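Glycerol dehydratase (Clostridium butyricum, PDB 1R9D) probably dehydrates glycerol to 3-hydroxypropionaldehyde without coenzyme B12, as a glycyl radical enzyme of the pyruvate formate-lyase type. Local coordinates at residues Gly155-Asn160 and Glu443-Ser448; Val162-Val167 and Asn279-Ser284; Asn275-Gly280 and Leu519-Ser524; Cys313-Leu318 and Pro372-Ser377; Tyr339-Val344 and Tyr428-Cys433. One frame throughout, in Å; residues are numbered along the deposited sequence.

Three of the five contacts line the glycerol pocket at the middle of a pyruvate formate-lyase-like chain; contacts 3 and 4 lie farther out. Of the three, contact 2 has its centre about 10 Å from those of contacts 1 and 5 and touches each. Contact 3 follows on from contact 2, sharing Asn279 and Gly280 at the end of helix 260-277, while the centre of contact 4 is about 22 Å from that of contact 1. Contacts 4 and 5 meet in one mixed sheet, where strands 341-344 and 375-380 are neighbours. Along the chain, contacts 2, 4 and 5 are nested inside the loop closed by contact 1, and contact 3 crosses it, so the pocket gathers residues from distant parts of the sequence.

Contact 1. Residues Gly155-Asn160 and Glu443-Ser448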
# COMPACT_ATOMS: atom_id res chain seq x y z
N GLY A 155 16.36 4.29 -16.12
CA GLY A 155 15.88 3.02 -16.63
C GLY A 155 16.23 1.76 -15.86
O GLY A 155 15.43 0.83 -15.81
N ASN A 156 17.41 1.72 -15.25
CA ASN A 156 17.86 0.52 -14.56
C ASN A 156 16.81 -0.15 -13.65
O ASN A 156 16.46 -1.31 -13.88
CB ASN A 156 19.14 0.80 -13.77
CG ASN A 156 19.91 -0.47 -13.43
OD1 ASN A 156 19.66 -1.54 -14.01
ND2 ASN A 156 20.86 -0.37 -12.50
N TYR A 157 16.32 0.56 -12.65
CA TYR A 157 15.33 -0.01 -11.72
C TYR A 157 13.90 0.16 -12.21
O TYR A 157 12.94 -0.31 -11.58
CB TYR A 157 15.50 0.64 -10.34
CG TYR A 157 16.87 0.45 -9.71
CD1 TYR A 157 17.33 1.31 -8.71
CD2 TYR A 157 17.72 -0.59 -10.12
CE1 TYR A 157 18.58 1.15 -8.14
CE2 TYR A 157 18.99 -0.75 -9.55
CZ TYR A 157 19.41 0.13 -8.55
OH TYR A 157 20.65 -0.01 -7.97
N TYR A 158 13.75 0.83 -13.35
CA TYR A 158 12.46 1.07 -13.96
C TYR A 158 12.03 -0.15 -14.77
O TYR A 158 10.91 -0.64 -14.61
CB TYR A 158 12.53 2.29 -14.88
CG TYR A 158 11.22 2.65 -15.56
CD1 TYR A 158 10.24 3.38 -14.89
CD2 TYR A 158 10.96 2.24 -16.87
CE1 TYR A 158 9.03 3.71 -15.51
CE2 TYR A 158 9.76 2.56 -17.50
CZ TYR A 158 8.80 3.29 -16.81
OH TYR A 158 7.60 3.60 -17.42
N TYR A 159 12.93 -0.64 -15.62
CA TYR A 159 12.62 -1.79 -16.47
C TYR A 159 12.83 -3.15 -15.83
O TYR A 159 12.20 -4.13 -16.23
CB TYR A 159 13.45 -1.73 -17.75
CG TYR A 159 13.08 -0.60 -18.67
CD1 TYR A 159 13.95 0.48 -18.87
CD2 TYR A 159 11.87 -0.59 -19.35
CE1 TYR A 159 13.61 1.53 -19.71
CE2 TYR A 159 11.52 0.45 -20.20
CZ TYR A 159 12.40 1.51 -20.37
OH TYR A 159 12.06 2.54 -21.22
N ASN A 160 13.73 -3.22 -14.85
CA ASN A 160 14.01 -4.49 -14.21
C ASN A 160 14.18 -4.40 -12.70
O ASN A 160 13.94 -3.34 -12.10
CB ASN A 160 15.26 -5.11 -14.85
CG ASN A 160 15.03 -5.48 -16.31
OD1 ASN A 160 14.40 -6.50 -16.61
ND2 ASN A 160 15.51 -4.63 -17.22
N GLU A 443 20.62 -1.61 1.97
CA GLU A 443 19.76 -1.54 0.79
C GLU A 443 20.30 -0.23 0.20
O GLU A 443 19.83 0.86 0.54
CB GLU A 443 18.28 -1.40 1.14
CG GLU A 443 17.37 -1.13 -0.08
CD GLU A 443 17.33 -2.29 -1.09
OE1 GLU A 443 18.34 -2.99 -1.25
OE2 GLU A 443 16.27 -2.49 -1.74
N GLY A 444 21.29 -0.34 -0.68
CA GLY A 444 21.93 0.85 -1.23
C GLY A 444 21.49 1.44 -2.55
O GLY A 444 21.90 2.57 -2.85
N TRP A 445 20.69 0.73 -3.35
CA TRP A 445 20.26 1.28 -4.64
C TRP A 445 21.48 1.93 -5.32
O TRP A 445 21.41 3.05 -5.83
CB TRP A 445 19.15 2.32 -4.40
CG TRP A 445 17.76 1.74 -4.51
CD1 TRP A 445 17.30 0.58 -3.95
CD2 TRP A 445 16.69 2.25 -5.31
NE1 TRP A 445 16.01 0.33 -4.36
CE2 TRP A 445 15.61 1.34 -5.20
CE3 TRP A 445 16.53 3.39 -6.12
CZ2 TRP A 445 14.40 1.53 -5.87
CZ3 TRP A 445 15.32 3.58 -6.79
CH2 TRP A 445 14.27 2.65 -6.66
N HIS A 446 22.59 1.20 -5.33
CA HIS A 446 23.87 1.68 -5.87
C HIS A 446 24.00 2.10 -7.35
O HIS A 446 25.06 2.59 -7.75
CB HIS A 446 24.96 0.68 -5.50
CG HIS A 446 25.14 0.51 -4.02
ND1 HIS A 446 25.69 1.48 -3.21
CD2 HIS A 446 24.83 -0.52 -3.20
CE1 HIS A 446 25.71 1.06 -1.96
NE2 HIS A 446 25.20 -0.16 -1.92
N ASP A 447 22.98 1.87 -8.16
CA ASP A 447 23.03 2.34 -9.55
C ASP A 447 21.63 2.72 -9.97
O ASP A 447 21.03 2.14 -10.88
CB ASP A 447 23.61 1.29 -10.50
CG ASP A 447 23.95 1.88 -11.86
OD1 ASP A 447 23.85 3.12 -12.00
OD2 ASP A 447 24.31 1.12 -12.79
N SER A 448 21.10 3.73 -9.28
CA SER A 448 19.75 4.21 -9.51
C SER A 448 19.57 5.09 -10.74
O SER A 448 18.45 5.36 -11.15
CB SER A 448 19.26 4.96 -8.27
OG SER A 448 19.99 6.16 -8.06
O HOH W 1 16.63 3.14 -11.88
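Asn156 ND2 donates to the backbone oxygen Asp447 O over 3.0 Å, in a nearly straight bond (167°) that lies in the carbonyl plane and close to the plane of the donating amide. With CG anti to the backbone N (chi1 -160°), the Asn156 amide turns toward the 443-448 loop. Next to it Tyr157 OH accepts from Asp447 N, also at 3.0 Å, so one short helix holds both the N-H and the carbonyl of Asp447. The Tyr157 ring passes beneath Asp447 O, which sits over one face toward the rim, 3.5 Å from Tyr157 CZ. The loop joins strands 442-443 and 449-452 and lines the glycerol pocket of the glycyl radical enzyme: Asp447 OD2 is hydrogen-bonded to glycerol O2, while OD1 accepts from Gln549 NE2. A tyrosine suits its place, uniting a flat ring with a hydroxyl that accepts a bond. The edge of the Tyr157 ring points at the face of the Trp445 six-membered ring in a T-shaped contact, planes 68° apart, with Tyr157 CD1 3.4 Å from Trp445 CE3. Ser448 CA lies 3.6 Å from Tyr157 CE1, and a water accepts from Tyr157 N at 2.7 Å and donates to Ser448 O.

Contact 2. Residues Val162-Val167 and Asn279-Ser284; sequences VGHVSV and NGHSIS. With GOL (glycerol), chain C.
From the 162-167 loop His164 reaches the glycerol beside His281 and Ser282. Its CB leads away from the other segment, but chi1 of -68° sets CG beside the backbone N, and the ring swings back over Ser282, whose CB lies 3.5 Å from the ring centroid almost on the normal, a CH-pi contact. ND1 donates to Val162 O, 2.9 Å away and near the ring plane; this bond fixes the ring's rotation and directs NE2 at the glycerol. CE1 comes within 3.5 Å of His281 CD2, the two rings oblique, and His164 CD2 lies beside glycerol O3. At the tip NE2 donates to glycerol O2 at 2.9 Å. The loops lie side by side inside the pyruvate formate-lyase-like fold, their directions 15° apart with a single beta bridge between Val165 and Ile283, and they present two imidazoles to one hydroxyl: His281 NE2 also donates to glycerol O2, at 2.8 Å. Histidine suits both places, one ring nitrogen held and the other reaching the ligand; His281 ND1 is hydrogen-bonded to Lys323 NZ. Ser282 OG donates to glycerol O3, and Asp447 OD2 and Glu435 OE1 are hydrogen-bonded to the glycerol as well. The backbones are fastened by His164 N to His281 O at 2.8 Å, and Gly163 and Gly280, lacking side chains, bring their CA atoms to 3.9 Å. Ser166 OG donates to Ser284 O over 2.7 Å.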
# COMPACT_ATOMS: atom_id res chain seq x y z
N VAL A 162 15.92 -4.50 -8.80
CA VAL A 162 16.91 -3.64 -8.16
C VAL A 162 18.26 -4.34 -7.97
O VAL A 162 19.25 -3.99 -8.63
CB VAL A 162 16.39 -3.16 -6.78
CG1 VAL A 162 17.46 -2.30 -6.08
CG2 VAL A 162 15.11 -2.37 -6.97
N GLY A 163 18.31 -5.33 -7.09
CA GLY A 163 19.56 -6.02 -6.85
C GLY A 163 20.54 -5.11 -6.12
O GLY A 163 20.18 -4.48 -5.12
N HIS A 164 21.78 -5.04 -6.62
CA HIS A 164 22.84 -4.21 -6.03
C HIS A 164 22.94 -4.42 -4.53
O HIS A 164 22.74 -3.50 -3.73
CB HIS A 164 22.60 -2.74 -6.35
CG HIS A 164 22.77 -2.42 -7.80
ND1 HIS A 164 21.92 -2.89 -8.77
CD2 HIS A 164 23.75 -1.75 -8.45
CE1 HIS A 164 22.37 -2.54 -9.96
NE2 HIS A 164 23.48 -1.85 -9.79
N VAL A 165 23.29 -5.65 -4.16
CA VAL A 165 23.35 -6.00 -2.76
C VAL A 165 24.22 -7.23 -2.52
O VAL A 165 24.37 -8.08 -3.40
CB VAL A 165 21.91 -6.29 -2.25
CG1 VAL A 165 21.30 -7.42 -3.08
CG2 VAL A 165 21.90 -6.66 -0.78
N SER A 166 24.83 -7.29 -1.34
CA SER A 166 25.62 -8.44 -0.94
C SER A 166 24.92 -8.89 0.34
O SER A 166 25.00 -8.22 1.37
CB SER A 166 27.06 -8.06 -0.64
OG SER A 166 27.80 -9.21 -0.27
N VAL A 167 24.19 -10.01 0.26
CA VAL A 167 23.46 -10.52 1.41
C VAL A 167 24.39 -11.13 2.45
O VAL A 167 25.60 -11.24 2.23
CB VAL A 167 22.41 -11.57 1.00
CG1 VAL A 167 21.46 -10.97 -0.03
CG2 VAL A 167 23.09 -12.82 0.45
N ASN A 279 15.56 -10.06 -11.05
CA ASN A 279 16.68 -9.96 -11.99
C ASN A 279 17.52 -8.70 -11.80
O ASN A 279 18.22 -8.28 -12.71
CB ASN A 279 16.19 -10.07 -13.44
CG ASN A 279 15.40 -8.86 -13.90
OD1 ASN A 279 14.90 -8.08 -13.09
ND2 ASN A 279 15.26 -8.72 -15.22
N GLY A 280 17.43 -8.08 -10.63
CA GLY A 280 18.28 -6.92 -10.41
C GLY A 280 19.69 -7.49 -10.48
O GLY A 280 19.92 -8.61 -10.00
N HIS A 281 20.62 -6.77 -11.10
CA HIS A 281 21.98 -7.30 -11.18
C HIS A 281 22.87 -6.77 -10.06
O HIS A 281 22.38 -6.21 -9.09
CB HIS A 281 22.60 -7.04 -12.57
CG HIS A 281 22.67 -5.60 -12.97
ND1 HIS A 281 21.86 -5.06 -13.94
CD2 HIS A 281 23.47 -4.59 -12.55
CE1 HIS A 281 22.15 -3.79 -14.11
NE2 HIS A 281 23.13 -3.48 -13.27
N SER A 282 24.17 -6.97 -10.20
CA SER A 282 25.12 -6.55 -9.18
C SER A 282 24.86 -7.29 -7.87
O SER A 282 24.99 -6.72 -6.78
CB SER A 282 25.08 -5.04 -8.98
OG SER A 282 25.68 -4.39 -10.08
N ILE A 283 24.46 -8.56 -7.98
CA ILE A 283 24.26 -9.39 -6.80
C ILE A 283 25.71 -9.78 -6.54
O ILE A 283 26.28 -10.63 -7.24
CB ILE A 283 23.41 -10.64 -7.13
CG1 ILE A 283 22.04 -10.20 -7.65
CG2 ILE A 283 23.24 -11.50 -5.88
CD1 ILE A 283 21.28 -9.25 -6.71
N SER A 284 26.31 -9.15 -5.54
CA SER A 284 27.72 -9.34 -5.26
C SER A 284 28.16 -10.17 -4.07
O SER A 284 27.81 -9.88 -2.93
CB SER A 284 28.37 -7.96 -5.15
OG SER A 284 27.98 -7.14 -6.24
C1 GOL C . 26.68 -1.09 -13.84
O1 GOL C . 26.53 0.32 -13.88
C2 GOL C . 26.11 -1.68 -12.54
O2 GOL C . 24.72 -1.34 -12.41
C3 GOL C . 26.89 -1.14 -11.35
O3 GOL C . 26.44 -1.73 -10.14
O HOH W 2 19.90 -3.94 -11.31

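Contact 3. Residues Asn275-Gly280 and Leu519-Ser524; sequences NIESNG and LPFLSS
This is a carboxylate-to-helix-start contact: the buried Glu277, last residue of helix 260-277, meets the first turn of helix 520-524 away from the glycerol pocket. Its extended side chain, CG anti to the backbone N (chi1 176°), carries both oxygens to the new helix. Glu277 OE1 accepts from Leu522 N at 3.0 Å through its syn lone pair, and OE2 accepts from Phe521 N at 3.1 Å, on the syn side but 16° out of the carboxylate plane. These N-H groups start a helix, where the i-4 carbonyl partners are missing, and a glutamate supplies acceptors from elsewhere in the fold; the helix end would probably stabilise its negative charge. Pro520, with no N-H of its own, fits the first position and brings CD to 3.3 Å from Glu277 OE2. Leu519, at the N-cap, presses CB on OE1 and sends CD1 to within 3.8 Å of Ser278 CB. Leu519 O is itself gripped twice, Ser523 N and Ser523 OG arriving from opposite faces of its plane.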
# COMPACT_ATOMS: atom_id res chain seq x y z
N ASN A 275 18.69 -14.74 -7.78
CA ASN A 275 18.55 -14.44 -9.20
C ASN A 275 17.28 -15.01 -9.85
O ASN A 275 17.01 -14.77 -11.03
CB ASN A 275 19.79 -14.93 -9.95
CG ASN A 275 20.98 -14.00 -9.78
OD1 ASN A 275 21.13 -13.04 -10.53
ND2 ASN A 275 21.82 -14.27 -8.79
N ILE A 276 16.52 -15.79 -9.08
CA ILE A 276 15.27 -16.35 -9.58
C ILE A 276 14.13 -15.46 -9.08
O ILE A 276 13.16 -15.21 -9.78
CB ILE A 276 15.06 -17.81 -9.08
CG1 ILE A 276 16.17 -18.70 -9.65
CG2 ILE A 276 13.69 -18.31 -9.52
CD1 ILE A 276 16.07 -20.16 -9.22
N GLU A 277 14.27 -14.96 -7.86
CA GLU A 277 13.26 -14.09 -7.29
C GLU A 277 13.19 -12.76 -8.04
O GLU A 277 12.11 -12.24 -8.31
CB GLU A 277 13.55 -13.82 -5.81
CG GLU A 277 12.58 -12.83 -5.17
CD GLU A 277 12.82 -12.65 -3.67
OE1 GLU A 277 13.95 -12.30 -3.28
OE2 GLU A 277 11.86 -12.86 -2.89
N SER A 278 14.35 -12.22 -8.40
CA SER A 278 14.41 -10.94 -9.11
C SER A 278 15.62 -10.91 -10.03
O SER A 278 16.58 -11.64 -9.82
CB SER A 278 14.51 -9.79 -8.10
OG SER A 278 14.69 -8.55 -8.76
N ASN A 279 15.56 -10.06 -11.05
CA ASN A 279 16.68 -9.96 -11.99
C ASN A 279 17.52 -8.70 -11.80
O ASN A 279 18.22 -8.28 -12.71
CB ASN A 279 16.19 -10.07 -13.44
CG ASN A 279 15.40 -8.86 -13.90
OD1 ASN A 279 14.90 -8.08 -13.09
ND2 ASN A 279 15.26 -8.72 -15.22
N GLY A 280 17.43 -8.08 -10.63
CA GLY A 280 18.28 -6.92 -10.41
C GLY A 280 19.69 -7.49 -10.48
O GLY A 280 19.92 -8.61 -10.00
N LEU A 519 10.45 -7.95 -1.71
CA LEU A 519 11.06 -9.28 -1.82
C LEU A 519 11.30 -10.03 -0.51
O LEU A 519 12.21 -9.70 0.25
CB LEU A 519 12.38 -9.17 -2.59
CG LEU A 519 12.29 -8.48 -3.95
CD1 LEU A 519 13.64 -8.59 -4.65
CD2 LEU A 519 11.20 -9.11 -4.81
N PRO A 520 10.50 -11.08 -0.25
CA PRO A 520 10.59 -11.90 0.97
C PRO A 520 11.91 -12.66 1.14
O PRO A 520 12.53 -12.60 2.20
CB PRO A 520 9.41 -12.88 0.82
CG PRO A 520 8.49 -12.21 -0.14
CD PRO A 520 9.42 -11.57 -1.12
N PHE A 521 12.33 -13.37 0.10
CA PHE A 521 13.56 -14.15 0.19
C PHE A 521 14.82 -13.30 0.40
O PHE A 521 15.57 -13.52 1.36
CB PHE A 521 13.73 -15.03 -1.06
CG PHE A 521 14.91 -15.96 -0.99
CD1 PHE A 521 16.05 -15.73 -1.75
CD2 PHE A 521 14.89 -17.07 -0.14
CE1 PHE A 521 17.16 -16.57 -1.67
CE2 PHE A 521 15.99 -17.92 -0.05
CZ PHE A 521 17.13 -17.68 -0.82
N LEU A 522 15.04 -12.34 -0.48
CA LEU A 522 16.21 -11.47 -0.36
C LEU A 522 16.24 -10.75 0.99
O LEU A 522 17.28 -10.69 1.65
CB LEU A 522 16.19 -10.43 -1.49
CG LEU A 522 17.43 -9.53 -1.56
CD1 LEU A 522 18.62 -10.35 -2.02
CD2 LEU A 522 17.18 -8.37 -2.51
N SER A 523 15.10 -10.22 1.40
CA SER A 523 15.01 -9.48 2.66
C SER A 523 15.38 -10.29 3.90
O SER A 523 15.93 -9.74 4.86
CB SER A 523 13.60 -8.90 2.83
OG SER A 523 13.30 -7.97 1.80
N SER A 524 15.09 -11.58 3.87
CA SER A 524 15.37 -12.44 5.02
C SER A 524 16.86 -12.56 5.32
O SER A 524 17.24 -12.93 6.42
CB SER A 524 14.77 -13.83 4.79
OG SER A 524 15.45 -14.52 3.75

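Contact 4. Residues Cys313-Leu318 and Pro372-Ser377; sequences CIWIKL and PQPSLS
The end of helix 304-317 comes beside the cis peptide bond between Gln373 and Pro374, just before strand 375-380, with Leu318 CA 6.0 Å from Gln373 CA. Trp315 and Leu318, one helical turn apart, form a corner into which the proline fits. Pro374 CD stands over the five-membered ring of Trp315, 3.4 Å from its centroid and 8° off the normal, a CH-pi contact; indole offers a broad electron-rich face, and proline a CD whose C-H bonds are slightly polarised by the adjacent nitrogen. With CG set beside the backbone N (chi1 -71°), Leu318 brings CD1 to 3.7 Å from Pro374 CB. At the benzene end of the indole, Leu376 CD1 lies at the edge, 4.3 Å from Trp315 CZ2. A water links the parts more loosely: it accepts weakly from Trp315 NE1 and donates to Pro374 O at 3.2 Å. Gln340 NE2 bonds to Leu318 O and Gln373 OE1, while Asn319 ND2 bonds to Trp315 O and Gln373 O. With no direct hydrogen bond between the segments, the helix meets the sheet mainly through dispersion and CH-pi attraction, and the carbonyls of Trp315 and Leu318 are served by the side-chain amides of Asn319 and Gln340.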
# COMPACT_ATOMS: atom_id res chain seq x y z
N CYS A 313 34.90 -24.07 -10.15
CA CYS A 313 33.55 -24.39 -10.59
C CYS A 313 32.58 -23.26 -10.26
O CYS A 313 31.69 -22.95 -11.05
CB CYS A 313 33.06 -25.69 -9.94
SG CYS A 313 33.82 -27.17 -10.66
N ILE A 314 32.76 -22.64 -9.09
CA ILE A 314 31.91 -21.53 -8.69
C ILE A 314 32.14 -20.37 -9.66
O ILE A 314 31.20 -19.70 -10.09
CB ILE A 314 32.22 -21.07 -7.25
CG1 ILE A 314 31.67 -22.09 -6.25
CG2 ILE A 314 31.59 -19.71 -7.00
CD1 ILE A 314 32.01 -21.80 -4.80
N TRP A 315 33.40 -20.14 -10.02
CA TRP A 315 33.72 -19.08 -10.97
C TRP A 315 32.94 -19.32 -12.26
O TRP A 315 32.31 -18.41 -12.80
CB TRP A 315 35.22 -19.07 -11.27
CG TRP A 315 36.00 -17.93 -10.64
CD1 TRP A 315 36.83 -17.06 -11.28
CD2 TRP A 315 36.04 -17.57 -9.25
NE1 TRP A 315 37.38 -16.18 -10.38
CE2 TRP A 315 36.91 -16.47 -9.13
CE3 TRP A 315 35.41 -18.07 -8.10
CZ2 TRP A 315 37.19 -15.86 -7.89
CZ3 TRP A 315 35.68 -17.46 -6.87
CH2 TRP A 315 36.57 -16.37 -6.78
N ILE A 316 32.96 -20.56 -12.75
CA ILE A 316 32.24 -20.87 -13.97
C ILE A 316 30.72 -20.66 -13.83
O ILE A 316 30.08 -20.13 -14.73
CB ILE A 316 32.54 -22.31 -14.44
CG1 ILE A 316 34.03 -22.42 -14.82
CG2 ILE A 316 31.66 -22.68 -15.63
CD1 ILE A 316 34.48 -23.81 -15.23
N LYS A 317 30.16 -21.08 -12.69
CA LYS A 317 28.72 -20.92 -12.46
C LYS A 317 28.32 -19.44 -12.50
O LYS A 317 27.26 -19.09 -13.01
CB LYS A 317 28.31 -21.52 -11.11
CG LYS A 317 28.47 -23.04 -11.01
CD LYS A 317 27.69 -23.76 -12.11
CE LYS A 317 26.21 -23.45 -12.06
NZ LYS A 317 25.48 -24.07 -13.22
N LEU A 318 29.18 -18.57 -11.97
CA LEU A 318 28.88 -17.14 -11.96
C LEU A 318 28.80 -16.58 -13.39
O LEU A 318 28.29 -15.49 -13.60
CB LEU A 318 29.94 -16.39 -11.15
CG LEU A 318 29.89 -16.60 -9.63
CD1 LEU A 318 31.22 -16.26 -9.01
CD2 LEU A 318 28.77 -15.74 -9.04
N PRO A 372 34.65 -13.52 -18.00
CA PRO A 372 34.30 -12.17 -17.52
C PRO A 372 33.92 -12.07 -16.04
O PRO A 372 34.25 -11.08 -15.38
CB PRO A 372 33.14 -11.78 -18.42
CG PRO A 372 33.43 -12.53 -19.69
CD PRO A 372 33.83 -13.88 -19.17
N GLN A 373 33.22 -13.08 -15.54
CA GLN A 373 32.79 -13.10 -14.14
C GLN A 373 33.57 -14.10 -13.31
O GLN A 373 34.11 -15.08 -13.83
CB GLN A 373 31.29 -13.42 -14.07
CG GLN A 373 30.40 -12.37 -14.70
CD GLN A 373 30.33 -11.11 -13.84
OE1 GLN A 373 29.74 -11.13 -12.76
NE2 GLN A 373 30.94 -10.03 -14.31
N PRO A 374 33.66 -13.86 -11.99
CA PRO A 374 33.07 -12.69 -11.32
C PRO A 374 33.98 -11.48 -11.49
O PRO A 374 35.12 -11.61 -11.94
CB PRO A 374 33.00 -13.14 -9.87
CG PRO A 374 34.25 -13.96 -9.74
CD PRO A 374 34.22 -14.79 -11.00
N SER A 375 33.46 -10.31 -11.15
CA SER A 375 34.25 -9.08 -11.23
C SER A 375 35.15 -9.12 -10.01
O SER A 375 34.79 -8.59 -8.95
CB SER A 375 33.33 -7.86 -11.20
OG SER A 375 32.49 -7.82 -12.34
N LEU A 376 36.30 -9.77 -10.15
CA LEU A 376 37.25 -9.93 -9.06
C LEU A 376 37.92 -8.62 -8.67
O LEU A 376 38.36 -7.85 -9.53
CB LEU A 376 38.32 -10.97 -9.44
CG LEU A 376 39.35 -11.33 -8.36
CD1 LEU A 376 38.64 -11.85 -7.12
CD2 LEU A 376 40.31 -12.38 -8.90
N SER A 377 38.02 -8.39 -7.36
CA SER A 377 38.58 -7.16 -6.83
C SER A 377 39.46 -7.43 -5.62
O SER A 377 39.38 -8.50 -5.01
CB SER A 377 37.44 -6.23 -6.41
OG SER A 377 36.56 -5.98 -7.49
O HOH W 3 37.59 -13.61 -12.02

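Contact 5. Residues Tyr339-Val344 and Tyr428-Cys433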
# COMPACT_ATOMS: atom_id res chain seq x y z
N TYR A 339 27.66 -8.03 -13.39
CA TYR A 339 28.36 -7.25 -12.36
C TYR A 339 28.40 -7.87 -10.96
O TYR A 339 28.14 -7.18 -9.97
CB TYR A 339 27.74 -5.85 -12.26
CG TYR A 339 27.57 -5.14 -13.58
CD1 TYR A 339 26.37 -5.23 -14.29
CD2 TYR A 339 28.60 -4.37 -14.11
CE1 TYR A 339 26.21 -4.57 -15.51
CE2 TYR A 339 28.45 -3.71 -15.33
CZ TYR A 339 27.26 -3.81 -16.02
OH TYR A 339 27.11 -3.16 -17.23
N GLN A 340 28.74 -9.14 -10.86
CA GLN A 340 28.81 -9.81 -9.56
C GLN A 340 30.20 -9.61 -8.97
O GLN A 340 31.13 -10.38 -9.23
CB GLN A 340 28.51 -11.30 -9.74
CG GLN A 340 27.17 -11.54 -10.43
CD GLN A 340 27.05 -12.93 -11.02
OE1 GLN A 340 26.25 -13.75 -10.56
NE2 GLN A 340 27.84 -13.20 -12.05
N ASN A 341 30.36 -8.55 -8.17
CA ASN A 341 31.65 -8.24 -7.60
C ASN A 341 32.02 -9.12 -6.41
O ASN A 341 31.24 -9.28 -5.46
CB ASN A 341 31.71 -6.76 -7.20
CG ASN A 341 33.14 -6.22 -7.15
OD1 ASN A 341 33.95 -6.66 -6.34
ND2 ASN A 341 33.45 -5.29 -8.05
N LEU A 342 33.22 -9.68 -6.47
CA LEU A 342 33.75 -10.53 -5.41
C LEU A 342 35.10 -9.92 -5.05
O LEU A 342 35.96 -9.76 -5.92
CB LEU A 342 33.91 -11.97 -5.92
CG LEU A 342 34.33 -13.05 -4.92
CD1 LEU A 342 33.88 -14.43 -5.43
CD2 LEU A 342 35.84 -13.01 -4.72
N ILE A 343 35.29 -9.58 -3.78
CA ILE A 343 36.53 -8.94 -3.35
C ILE A 343 37.31 -9.74 -2.31
O ILE A 343 36.72 -10.47 -1.51
CB ILE A 343 36.19 -7.52 -2.80
CG1 ILE A 343 37.45 -6.66 -2.67
CG2 ILE A 343 35.51 -7.64 -1.45
CD1 ILE A 343 37.14 -5.18 -2.67
N VAL A 344 38.63 -9.63 -2.34
CA VAL A 344 39.45 -10.33 -1.37
C VAL A 344 40.51 -9.41 -0.76
O VAL A 344 40.84 -8.37 -1.33
CB VAL A 344 40.14 -11.59 -1.98
CG1 VAL A 344 39.08 -12.56 -2.50
CG2 VAL A 344 41.11 -11.20 -3.09
N TYR A 428 33.68 -3.53 4.70
CA TYR A 428 33.03 -3.26 3.42
C TYR A 428 33.42 -4.19 2.29
O TYR A 428 34.50 -4.80 2.28
CB TYR A 428 33.30 -1.81 2.98
CG TYR A 428 34.62 -1.58 2.28
CD1 TYR A 428 34.75 -1.76 0.90
CD2 TYR A 428 35.76 -1.20 3.00
CE1 TYR A 428 35.96 -1.56 0.25
CE2 TYR A 428 36.98 -0.99 2.36
CZ TYR A 428 37.07 -1.17 0.99
OH TYR A 428 38.27 -0.94 0.35
N GLY A 429 32.52 -4.30 1.32
CA GLY A 429 32.75 -5.08 0.13
C GLY A 429 32.27 -4.18 -0.99
O GLY A 429 31.69 -3.13 -0.71
N ILE A 430 32.51 -4.56 -2.24
CA ILE A 430 32.07 -3.74 -3.35
C ILE A 430 30.86 -4.32 -4.08
O ILE A 430 30.76 -5.53 -4.28
CB ILE A 430 33.21 -3.55 -4.38
CG1 ILE A 430 34.36 -2.75 -3.74
CG2 ILE A 430 32.69 -2.83 -5.63
CD1 ILE A 430 33.96 -1.36 -3.29
N ILE A 431 29.94 -3.44 -4.45
CA ILE A 431 28.73 -3.83 -5.18
C ILE A 431 28.90 -3.43 -6.65
O ILE A 431 29.34 -2.33 -6.94
CB ILE A 431 27.48 -3.09 -4.64
CG1 ILE A 431 27.27 -3.43 -3.16
CG2 ILE A 431 26.25 -3.47 -5.47
CD1 ILE A 431 27.21 -4.93 -2.88
N GLY A 432 28.55 -4.34 -7.56
CA GLY A 432 28.64 -4.04 -8.98
C GLY A 432 30.00 -3.61 -9.52
O GLY A 432 30.91 -4.43 -9.64
N CYS A 433 30.12 -2.33 -9.85
CA CYS A 433 31.37 -1.81 -10.39
C CYS A 433 32.34 -1.24 -9.36
O CYS A 433 33.48 -1.68 -9.26
CB CYS A 433 31.08 -0.73 -11.43
SG CYS A 433 30.27 -1.32 -12.93
O HOH W 4 32.99 -7.09 -3.60
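The cysteine loop at the heart of the glycyl radical barrel here runs, as strand 429-431 leading to Cys433, antiparallel past strand 341-344 of the five-stranded sheet, at 163° with axes 6.4 Å apart. By analogy with relatives, Cys433 is probably the thiyl radical site; Tyr764, whose ring meets that of Tyr339 edge-to-face, directly follows in sequence Gly763, the predicted radical site, which carries no radical here. No backbone hydrogen bonds join the two segments, so side chains do the work. Asn341, its CG anti to the backbone N (chi1 -156°), sends ND2 to Gly432 O at 3.1 Å in a 164° bond, the donor above the carbonyl plane. Asn341 OD1 is hydrogen-bonded to Ser377 OG, so asparagine links the loop to the next strand of the sheet. A water also lies between Asn341 OD1 and Ile430 O. Ile343 CD1 meets Ile430 CG1 at 3.8 Å, so that branched apolar chains pack between the strands. Gly432 takes a positive phi, and its CA points a hydrogen at Tyr339 O, 3.3 Å away. Beyond it Cys433 SG touches the Tyr339 ring obliquely, 3.7 Å from CD2.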